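Side-chain contact in type IV pilus assembly protein PilC (Thermus thermophilus, PDB 2WHN), which probably controls assembly and disassembly of the type IV pilus from the inner membrane and helps localise PilB, and is represented here by its N-terminal domain: residues G90-D93 with L94-R98. Sequence-based numbering, arbitrary orientation.
Sequences GGLD and LILDR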
loop_
_atom_site.group_PDB
_atom_site.type_symbol
_atom_site.label_atom_id
_atom_site.label_comp_id
_atom_site.label_asym_id
_atom_site.label_seq_id
_atom_site.Cartn_x
_atom_site.Cartn_y
_atom_site.Cartn_z
ATOM N N GLY A 90 -6.568 10.411 11.876
ATOM C CA GLY A 90 -7.805 9.978 11.242
ATOM C C GLY A 90 -8.007 10.590 9.868
ATOM O O GLY A 90 -9.132 10.898 9.475
ATOM N N GLY A 91 -6.913 10.769 9.134
ATOM C CA GLY A 91 -6.989 11.283 7.771
ATOM C C GLY A 91 -6.244 10.413 6.772
ATOM O O GLY A 91 -5.665 10.920 5.807
ATOM N N LEU A 92 -6.247 9.103 7.006
ATOM C CA LEU A 92 -5.628 8.172 6.070
ATOM C C LEU A 92 -6.203 8.326 4.662
ATOM O O LEU A 92 -5.466 8.285 3.681
ATOM C CB LEU A 92 -5.774 6.721 6.548
ATOM C CG LEU A 92 -4.529 6.072 7.157
ATOM C CD1 LEU A 92 -4.735 4.581 7.378
ATOM C CD2 LEU A 92 -3.310 6.317 6.284
ATOM N N ASP A 93 -7.516 8.506 4.562
ATOM C CA ASP A 93 -8.134 8.704 3.260
ATOM C C ASP A 93 -7.473 9.831 2.468
ATOM O O ASP A 93 -7.148 9.660 1.293
ATOM C CB ASP A 93 -9.648 8.915 3.379
ATOM C CG ASP A 93 -10.016 10.133 4.213
ATOM O OD1 ASP A 93 -9.364 10.381 5.253
ATOM O OD2 ASP A 93 -11.016 10.799 3.863
ATOM N N LEU A 94 -7.268 10.972 3.120
ATOM C CA LEU A 94 -6.672 12.145 2.483
ATOM C C LEU A 94 -5.213 11.895 2.129
ATOM O O LEU A 94 -4.765 12.238 1.040
ATOM C CB LEU A 94 -6.766 13.369 3.405
ATOM C CG LEU A 94 -8.156 13.818 3.864
ATOM C CD1 LEU A 94 -8.043 14.866 4.972
ATOM C CD2 LEU A 94 -8.959 14.354 2.681
ATOM N N ILE A 95 -4.467 11.341 3.079
ATOM C CA ILE A 95 -3.081 10.958 2.850
ATOM C C ILE A 95 -2.916 10.023 1.653
ATOM O O ILE A 95 -2.014 10.208 0.836
ATOM C CB ILE A 95 -2.463 10.311 4.107
ATOM C CG1 ILE A 95 -2.242 11.371 5.190
ATOM C CG2 ILE A 95 -1.152 9.621 3.761
ATOM C CD1 ILE A 95 -2.326 10.838 6.613
ATOM N N LEU A 96 -3.777 9.016 1.547
ATOM C CA LEU A 96 -3.623 8.015 0.493
ATOM C C LEU A 96 -4.018 8.584 -0.867
ATOM O O LEU A 96 -3.397 8.275 -1.882
ATOM C CB LEU A 96 -4.453 6.763 0.795
ATOM C CG LEU A 96 -3.736 5.536 1.359
ATOM C CD1 LEU A 96 -2.748 4.955 0.340
ATOM C CD2 LEU A 96 -3.040 5.861 2.670
ATOM N N ASP A 97 -5.027 9.448 -0.876
ATOM C CA ASP A 97 -5.438 10.125 -2.102
ATOM C C ASP A 97 -4.299 10.966 -2.682
ATOM O O ASP A 97 -4.050 10.946 -3.887
ATOM C CB ASP A 97 -6.665 10.994 -1.838
ATOM C CG ASP A 97 -7.133 11.730 -3.071
ATOM O OD1 ASP A 97 -7.068 11.161 -4.177
ATOM O OD2 ASP A 97 -7.575 12.885 -2.930
ATOM N N ARG A 98 -3.569 11.654 -1.810
ATOM C CA ARG A 98 -2.488 12.535 -2.251
ATOM C C ARG A 98 -1.252 11.742 -2.666
ATOM O O ARG A 98 -0.598 12.076 -3.644
ATOM C CB ARG A 98 -2.131 13.544 -1.154
ATOM C CG ARG A 98 -3.137 14.685 -1.001
ATOM C CD ARG A 98 -3.051 15.675 -2.162
ATOM N NE ARG A 98 -1.862 16.527 -2.098
ATOM C CZ ARG A 98 -1.752 17.614 -1.335
ATOM N NH1 ARG A 98 -2.747 17.976 -0.533
ATOM N NH2 ARG A 98 -0.642 18.347 -1.372
#
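L92 and L96, one turn apart, lie side by side and point the same way, their CD2 methyls 3.7 Å apart. This is the tight side: both leucines reach helix 12-28, L92 touching L26 and L96 touching L22 and A23, while L96 also meets Y79 of helix 77-89. The backbone follows the same pairing, with L96 N 2.8 Å from L92 O in a hydrogen bond. I95 packs back over the helix start. Its CG1 is anti to the carbonyl carbon (chi1 -71°), which carries I95 CD1 back to 3.4 Å from G91 O. The same oxygen, G91 O, accepts a hydrogen bond from I95 N at 3.0 Å. I95 also touches L82 of helix 77-89. Together these residues form the opening turns of helix 92-109, the last helix of this all-helical GSP F-family domain; G91 is its N-cap residue, and G90, with positive phi, is where the chain leaves helix 77-89. The D93 and L94 side is looser. Here D93 CG stands between its own N and carbonyl carbon (chi1 60°), which folds the carboxylate back beside L94, D93 OD1 lying 3.9 Å from L94 CG. D93 still brushes L26 of helix 12-28, whereas L94 is the exposed residue on this side. On the next turn D97 N bonds to D93 O at 3.0 Å, while the D97 carboxylate turns away to a salt bridge with R20.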